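Amino acid adenylation domain-containing protein (Bacillus stratosphericus LAMA 585, PDB 6ULY) probably selects and activates an alpha-keto acid as its acyl adenylate, as the first adenylation domain of a nonribosomal depsipeptide synthetase. Local coordinates at residues D280-I285 with I310-H315; A345-R348 with N352-V355. One frame throughout, in Å; residues are numbered along the deposited sequence.

Contact 1 (D280-I285 with I310-H315); sequences DYEKEI and IHRFLH
Glu282 and Arg312 form a salt bridge between two helices. Glu282 OE1 lies 2.8 Å from Arg312 NH2. The hydrogen bond within this pair is weak, because its N-H...O angle is only 123°. The carboxylate and guanidinium planes are nearly perpendicular, 86° apart, and OE1 alone meets NH2, while OE2 pairs with Arg557 in a second salt bridge. CG of Glu282 is flanked by both backbone neighbours of CA (chi1 68°), and the chain runs extended from there toward the arginine. Arg312 bends at chi2, and His315 ND1 lies over one face of its guanidinium, near the border and 3.7 Å above the plane. The contact lies in the AMP-binding region of an ANL-family adenylation domain, where helix 307-317 packs beside strands 297-301 and 327-333. Across the segments the contact is just the Glu282-Arg312 pair, on the loose outer side, and both residues are partly exposed. The close packing lies behind it, where each helix meets the fold: Phe313 on Met298 and Ile327, Ile285 on Ile278. The two backbones stay well apart, with Glu282 CA and Phe313 CA 9.3 Å from each other.

Contact 2 (A345-R348 with N352-V355); sequences AIER and NSGV. With SO4 (sulfate ion), chain E; SO4 (sulfate ion), chain L.
Ser353 OG sits over one face of the Glu347 carboxylate, 3.4 Å from Glu347 OE1. The other flat group, the guanidinium of Arg348, meets two sulfate ions at its edge and near its plane. Both ions are probably from the crystallisation liquor. Arg348 NH1 donates to O3 of the chain L sulfate at 2.6 Å. NH1 and NH2 both reach O2 of the chain E sulfate through weak bonds, with NH2 to O2 at 2.6 Å. Bends at chi2 and chi3 turn the arginine tip to the anions.

Ser353 also makes a polar link across the two segments. Its OG is anti to its own backbone N (chi1 178°), which directs the hydroxyl to Ala345. Ser353 OG is modelled very close to Ala345 O, as a donor, and this closeness is doubtful. A water adds another link. It accepts from Glu347 N at 2.9 Å and lies 2.6 Å from Ser353 O.

The apolar part is small. Ala345 CB packs on Gly354 CA at 3.7 Å. The CB of Ile346 points away from 352-355, but its CD1 returns to touch Val355 CG2 at 3.9 Å.

Gly354 has a positive phi of 67° and occupies the third position of the turn. Val355 N bonds back to Asn352 O. Asn352 to Val355 is thus a type II beta turn, closing the loop that joins strands 338-342 and 355-359 of the adenylation domain.

Contact 1 comes first along the chain and closes before contact 2 opens. Their centres are about 17 Å apart, on the same side of the chain's centre, and all four segments belong to the AMP-binding part of the adenylation domain. Helix 307-317 joins them. It supplies segment 310-315 of contact 1, and the same segment also packs against the loop of contact 2, by other side chains than Arg312. Ile310 CD1 lies 3.5 Å from Ile346 CD1, and Leu314 CD1 is 3.9 Å from Ile346 CG2. The helix therefore bridges from the peripheral helix 282-285 to the loop after strand 338-342. The Ile346 side chain is about 11 Å from the bound keto acyl adenylate, so it does not touch it.

Contact 1 (D280-I285 with I310-H315)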
ATOM      1  N   ASP A 280     -33.368   4.451  -6.855  1.00 51.62           N
ATOM      2  CA  ASP A 280     -33.414   5.781  -7.452  1.00 51.71           C
ATOM      3  C   ASP A 280     -34.458   5.892  -8.553  1.00 52.88           C
ATOM      4  O   ASP A 280     -34.713   7.003  -9.028  1.00 56.43           O
ATOM      5  CB  ASP A 280     -32.044   6.161  -8.021  1.00 52.50           C
ATOM      6  CG  ASP A 280     -30.990   6.358  -6.945  1.00 61.62           C
ATOM      7  OD1 ASP A 280     -31.350   6.686  -5.793  1.00 63.99           O
ATOM      8  OD2 ASP A 280     -29.792   6.189  -7.262  1.00 63.47           O
ATOM      9  N   TYR A 281     -35.060   4.777  -8.971  1.00 53.97           N
ATOM     10  CA  TYR A 281     -36.021   4.744 -10.064  1.00 48.72           C
ATOM     11  C   TYR A 281     -37.437   4.448  -9.575  1.00 50.84           C
ATOM     12  O   TYR A 281     -38.212   3.795 -10.276  1.00 49.80           O
ATOM     13  CB  TYR A 281     -35.611   3.702 -11.104  1.00 48.49           C
ATOM     14  CG  TYR A 281     -34.405   4.068 -11.935  1.00 49.11           C
ATOM     15  CD1 TYR A 281     -34.550   4.605 -13.209  1.00 48.65           C
ATOM     16  CD2 TYR A 281     -33.119   3.861 -11.455  1.00 46.61           C
ATOM     17  CE1 TYR A 281     -33.447   4.937 -13.979  1.00 49.26           C
ATOM     18  CE2 TYR A 281     -32.011   4.188 -12.214  1.00 47.70           C
ATOM     19  CZ  TYR A 281     -32.179   4.727 -13.474  1.00 56.02           C
ATOM     20  OH  TYR A 281     -31.077   5.053 -14.231  1.00 60.29           O
ATOM     21  N   GLU A 282     -37.796   4.915  -8.376  1.00 50.25           N
ATOM     22  CA  GLU A 282     -39.115   4.586  -7.843  1.00 57.19           C
ATOM     23  C   GLU A 282     -40.227   5.146  -8.723  1.00 58.76           C
ATOM     24  O   GLU A 282     -41.284   4.521  -8.870  1.00 53.02           O
ATOM     25  CB  GLU A 282     -39.261   5.102  -6.413  1.00 58.23           C
ATOM     26  CG  GLU A 282     -39.296   6.612  -6.281  1.00 69.93           C
ATOM     27  CD  GLU A 282     -39.569   7.058  -4.859  1.00 78.20           C
ATOM     28  OE1 GLU A 282     -40.120   6.251  -4.078  1.00 79.24           O
ATOM     29  OE2 GLU A 282     -39.231   8.210  -4.520  1.00 93.56           O
ATOM     30  N   LYS A 283     -40.011   6.325  -9.310  1.00 59.47           N
ATOM     31  CA  LYS A 283     -41.034   6.922 -10.163  1.00 59.41           C
ATOM     32  C   LYS A 283     -41.384   5.995 -11.320  1.00 55.49           C
ATOM     33  O   LYS A 283     -42.555   5.660 -11.533  1.00 54.68           O
ATOM     34  CB  LYS A 283     -40.554   8.277 -10.689  1.00 57.76           C
ATOM     35  N   GLU A 284     -40.374   5.562 -12.074  1.00 52.49           N
ATOM     36  CA  GLU A 284     -40.610   4.704 -13.226  1.00 50.79           C
ATOM     37  C   GLU A 284     -40.911   3.264 -12.828  1.00 54.76           C
ATOM     38  O   GLU A 284     -41.480   2.520 -13.636  1.00 54.57           O
ATOM     39  CB  GLU A 284     -39.412   4.749 -14.185  1.00 51.77           C
ATOM     40  CG  GLU A 284     -38.044   4.879 -13.526  1.00 66.10           C
ATOM     41  CD  GLU A 284     -37.619   6.330 -13.292  1.00 59.49           C
ATOM     42  OE1 GLU A 284     -37.412   7.067 -14.282  1.00 53.83           O
ATOM     43  OE2 GLU A 284     -37.494   6.732 -12.114  1.00 57.56           O
ATOM     44  N   ILE A 285     -40.559   2.858 -11.606  1.00 51.27           N
ATOM     45  CA  ILE A 285     -40.951   1.534 -11.132  1.00 50.49           C
ATOM     46  C   ILE A 285     -42.433   1.514 -10.790  1.00 46.68           C
ATOM     47  O   ILE A 285     -43.122   0.513 -11.013  1.00 46.31           O
ATOM     48  CB  ILE A 285     -40.095   1.111  -9.925  1.00 47.72           C
ATOM     49  CG1 ILE A 285     -38.672   0.771 -10.369  1.00 52.23           C
ATOM     50  CG2 ILE A 285     -40.734  -0.075  -9.216  1.00 38.94           C
ATOM     51  CD1 ILE A 285     -37.679   0.676  -9.217  1.00 48.88           C
ATOM     52  N   ILE A 310     -31.930  -1.945   1.551  1.00 50.77           N
ATOM     53  CA  ILE A 310     -32.592  -3.208   1.247  1.00 51.96           C
ATOM     54  C   ILE A 310     -34.075  -3.130   1.587  1.00 55.50           C
ATOM     55  O   ILE A 310     -34.917  -3.684   0.871  1.00 48.74           O
ATOM     56  CB  ILE A 310     -31.902  -4.374   1.983  1.00 50.52           C
ATOM     57  CG1 ILE A 310     -31.908  -4.146   3.494  1.00 56.99           C
ATOM     58  CG2 ILE A 310     -30.481  -4.554   1.473  1.00 55.43           C
ATOM     59  CD1 ILE A 310     -31.133  -5.197   4.273  1.00 57.42           C
ATOM     60  N   HIS A 311     -34.424  -2.444   2.678  1.00 57.78           N
ATOM     61  CA  HIS A 311     -35.830  -2.335   3.053  1.00 56.17           C
ATOM     62  C   HIS A 311     -36.611  -1.557   2.003  1.00 62.08           C
ATOM     63  O   HIS A 311     -37.706  -1.965   1.597  1.00 56.08           O
ATOM     64  CB  HIS A 311     -35.965  -1.669   4.421  1.00 54.42           C
ATOM     65  CG  HIS A 311     -37.380  -1.567   4.899  1.00 76.18           C
ATOM     66  ND1 HIS A 311     -38.042  -0.364   5.022  1.00 78.42           N
ATOM     67  CD2 HIS A 311     -38.266  -2.523   5.270  1.00 77.35           C
ATOM     68  CE1 HIS A 311     -39.270  -0.581   5.457  1.00 82.13           C
ATOM     69  NE2 HIS A 311     -39.432  -1.882   5.616  1.00 82.13           N
ATOM     70  N   ARG A 312     -36.065  -0.425   1.553  1.00 59.68           N
ATOM     71  CA  ARG A 312     -36.719   0.335   0.493  1.00 59.72           C
ATOM     72  C   ARG A 312     -36.798  -0.484  -0.788  1.00 53.81           C
ATOM     73  O   ARG A 312     -37.802  -0.437  -1.506  1.00 57.15           O
ATOM     74  CB  ARG A 312     -35.968   1.646   0.250  1.00 60.38           C
ATOM     75  CG  ARG A 312     -36.640   2.583  -0.741  1.00 65.46           C
ATOM     76  CD  ARG A 312     -37.894   3.203  -0.152  1.00 83.02           C
ATOM     77  NE  ARG A 312     -38.800   3.697  -1.186  1.00 95.50           N
ATOM     78  CZ  ARG A 312     -40.010   4.191  -0.944  1.00103.82           C
ATOM     79  NH1 ARG A 312     -40.467   4.262   0.301  1.00112.23           N
ATOM     80  NH2 ARG A 312     -40.766   4.615  -1.948  1.00 93.37           N
ATOM     81  N   PHE A 313     -35.745  -1.243  -1.087  1.00 51.64           N
ATOM     82  CA  PHE A 313     -35.742  -2.098  -2.267  1.00 48.81           C
ATOM     83  C   PHE A 313     -36.880  -3.109  -2.212  1.00 51.34           C
ATOM     84  O   PHE A 313     -37.591  -3.317  -3.202  1.00 48.02           O
ATOM     85  CB  PHE A 313     -34.388  -2.800  -2.366  1.00 49.08           C
ATOM     86  CG  PHE A 313     -34.172  -3.562  -3.637  1.00 42.08           C
ATOM     87  CD1 PHE A 313     -34.578  -4.882  -3.747  1.00 39.15           C
ATOM     88  CD2 PHE A 313     -33.514  -2.974  -4.705  1.00 38.70           C
ATOM     89  CE1 PHE A 313     -34.354  -5.590  -4.906  1.00 36.80           C
ATOM     90  CE2 PHE A 313     -33.286  -3.677  -5.864  1.00 39.05           C
ATOM     91  CZ  PHE A 313     -33.710  -4.988  -5.967  1.00 42.45           C
ATOM     92  N   LEU A 314     -37.072  -3.745  -1.052  1.00 50.24           N
ATOM     93  CA  LEU A 314     -38.145  -4.725  -0.913  1.00 56.20           C
ATOM     94  C   LEU A 314     -39.513  -4.054  -0.957  1.00 53.83           C
ATOM     95  O   LEU A 314     -40.476  -4.622  -1.488  1.00 53.54           O
ATOM     96  CB  LEU A 314     -37.974  -5.505   0.390  1.00 53.52           C
ATOM     97  CG  LEU A 314     -36.693  -6.334   0.520  1.00 52.54           C
ATOM     98  CD1 LEU A 314     -36.487  -6.773   1.964  1.00 52.38           C
ATOM     99  CD2 LEU A 314     -36.731  -7.542  -0.409  1.00 45.24           C
ATOM    100  N   HIS A 315     -39.618  -2.848  -0.398  1.00 52.68           N
ATOM    101  CA  HIS A 315     -40.886  -2.129  -0.399  1.00 56.93           C
ATOM    102  C   HIS A 315     -41.261  -1.695  -1.811  1.00 57.40           C
ATOM    103  O   HIS A 315     -42.399  -1.892  -2.253  1.00 57.41           O
ATOM    104  CB  HIS A 315     -40.786  -0.924   0.539  1.00 63.80           C
ATOM    105  CG  HIS A 315     -42.068  -0.173   0.713  1.00 75.42           C
ATOM    106  ND1 HIS A 315     -42.333   1.011   0.057  1.00 73.99           N
ATOM    107  CD2 HIS A 315     -43.155  -0.426   1.482  1.00 85.45           C
ATOM    108  CE1 HIS A 315     -43.528   1.449   0.407  1.00 76.31           C
ATOM    109  NE2 HIS A 315     -44.049   0.595   1.270  1.00 76.18           N
TER

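Contact 2 (A345-R348 with N352-V355)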
ATOM      1  N   ALA A 345     -32.259 -13.617   7.257  1.00 42.76           N
ATOM      2  CA  ALA A 345     -33.142 -13.013   8.244  1.00 46.00           C
ATOM      3  C   ALA A 345     -33.726 -11.674   7.821  1.00 42.88           C
ATOM      4  O   ALA A 345     -34.523 -11.104   8.574  1.00 49.21           O
ATOM      5  CB  ALA A 345     -32.393 -12.827   9.572  1.00 44.57           C
ATOM      6  N   ILE A 346     -33.346 -11.145   6.659  1.00 44.53           N
ATOM      7  CA  ILE A 346     -33.888  -9.866   6.212  1.00 52.00           C
ATOM      8  C   ILE A 346     -35.335 -10.058   5.779  1.00 50.12           C
ATOM      9  O   ILE A 346     -35.654 -10.974   5.009  1.00 46.13           O
ATOM     10  CB  ILE A 346     -33.033  -9.288   5.074  1.00 51.62           C
ATOM     11  CG1 ILE A 346     -31.630  -8.928   5.584  1.00 41.55           C
ATOM     12  CG2 ILE A 346     -33.721  -8.074   4.449  1.00 49.16           C
ATOM     13  CD1 ILE A 346     -31.601  -7.813   6.623  1.00 50.67           C
ATOM     14  N   GLU A 347     -36.219  -9.191   6.273  1.00 55.99           N
ATOM     15  CA  GLU A 347     -37.650  -9.295   6.011  1.00 55.57           C
ATOM     16  C   GLU A 347     -38.226  -7.914   5.755  1.00 55.90           C
ATOM     17  O   GLU A 347     -37.991  -6.987   6.536  1.00 53.27           O
ATOM     18  CB  GLU A 347     -38.375  -9.950   7.191  1.00 58.20           C
ATOM     19  CG  GLU A 347     -38.000 -11.402   7.418  1.00 60.32           C
ATOM     20  CD  GLU A 347     -38.487 -11.924   8.754  1.00 72.67           C
ATOM     21  OE1 GLU A 347     -38.908 -11.102   9.598  1.00 71.76           O
ATOM     22  OE2 GLU A 347     -38.447 -13.156   8.962  1.00 76.02           O
ATOM     23  N   ARG A 348     -38.987  -7.781   4.664  1.00 55.72           N
ATOM     24  CA  ARG A 348     -39.613  -6.500   4.351  1.00 55.03           C
ATOM     25  C   ARG A 348     -40.476  -6.015   5.509  1.00 56.32           C
ATOM     26  O   ARG A 348     -40.415  -4.844   5.901  1.00 64.94           O
ATOM     27  CB  ARG A 348     -40.452  -6.618   3.076  1.00 51.74           C
ATOM     28  CG  ARG A 348     -41.011  -5.285   2.576  1.00 59.04           C
ATOM     29  CD  ARG A 348     -42.416  -5.420   1.987  1.00 60.78           C
ATOM     30  NE  ARG A 348     -42.494  -6.464   0.967  1.00 50.67           N
ATOM     31  CZ  ARG A 348     -43.221  -7.576   1.060  1.00 44.21           C
ATOM     32  NH1 ARG A 348     -43.972  -7.820   2.129  1.00 56.38           N
ATOM     33  NH2 ARG A 348     -43.203  -8.449   0.064  1.00 53.09           N
ATOM     34  N   ASN A 352     -36.278  -4.617  11.757  1.00 67.78           N
ATOM     35  CA  ASN A 352     -35.310  -4.994  12.776  1.00 68.22           C
ATOM     36  C   ASN A 352     -34.821  -6.428  12.634  1.00 65.45           C
ATOM     37  O   ASN A 352     -33.825  -6.791  13.268  1.00 66.53           O
ATOM     38  CB  ASN A 352     -35.915  -4.800  14.170  1.00 72.28           C
ATOM     39  CG  ASN A 352     -36.123  -3.339  14.513  1.00 71.88           C
ATOM     40  OD1 ASN A 352     -35.328  -2.483  14.127  1.00 75.35           O
ATOM     41  ND2 ASN A 352     -37.197  -3.045  15.235  1.00 80.14           N
ATOM     42  N   SER A 353     -35.484  -7.247  11.824  1.00 59.12           N
ATOM     43  CA  SER A 353     -35.042  -8.621  11.631  1.00 60.33           C
ATOM     44  C   SER A 353     -33.734  -8.640  10.848  1.00 58.51           C
ATOM     45  O   SER A 353     -33.630  -8.034   9.777  1.00 59.89           O
ATOM     46  CB  SER A 353     -36.113  -9.426  10.899  1.00 59.22           C
ATOM     47  OG  SER A 353     -35.684 -10.756  10.664  1.00 52.82           O
ATOM     48  N   GLY A 354     -32.738  -9.342  11.383  1.00 52.99           N
ATOM     49  CA  GLY A 354     -31.446  -9.405  10.733  1.00 52.61           C
ATOM     50  C   GLY A 354     -30.690  -8.098  10.694  1.00 52.87           C
ATOM     51  O   GLY A 354     -29.719  -7.983   9.940  1.00 51.21           O
ATOM     52  N   VAL A 355     -31.113  -7.106  11.475  1.00 52.91           N
ATOM     53  CA  VAL A 355     -30.441  -5.815  11.571  1.00 54.79           C
ATOM     54  C   VAL A 355     -30.243  -5.507  13.049  1.00 51.46           C
ATOM     55  O   VAL A 355     -31.188  -5.609  13.839  1.00 57.24           O
ATOM     56  CB  VAL A 355     -31.247  -4.695  10.884  1.00 54.63           C
ATOM     57  CG1 VAL A 355     -30.532  -3.357  11.022  1.00 50.76           C
ATOM     58  CG2 VAL A 355     -31.483  -5.032   9.418  1.00 53.84           C
TER
HETATM   59  S   SO4 E 703     -44.760 -11.503   1.225  1.00 78.56           S
HETATM   60  O1  SO4 E 703     -44.912 -12.419   2.315  1.00 76.50           O
HETATM   61  O2  SO4 E 703     -43.670 -10.617   1.497  1.00 74.76           O
HETATM   62  O3  SO4 E 703     -44.494 -12.232   0.019  1.00 70.54           O
HETATM   63  O4  SO4 E 703     -45.964 -10.742   1.067  1.00 81.71           O
HETATM   64  S   SO4 L 710     -45.647  -5.896   5.257  1.00112.69           S
HETATM   65  O1  SO4 L 710     -45.919  -6.602   6.455  1.00112.83           O
HETATM   66  O2  SO4 L 710     -44.736  -4.850   5.522  1.00 99.28           O
HETATM   67  O3  SO4 L 710     -45.114  -6.785   4.280  1.00 95.63           O
HETATM   68  O4  SO4 L 710     -46.841  -5.326   4.759  1.00111.80           O
HETATM   69  O   HOH W   1     -35.277  -7.134   8.014  1.00 50.28           O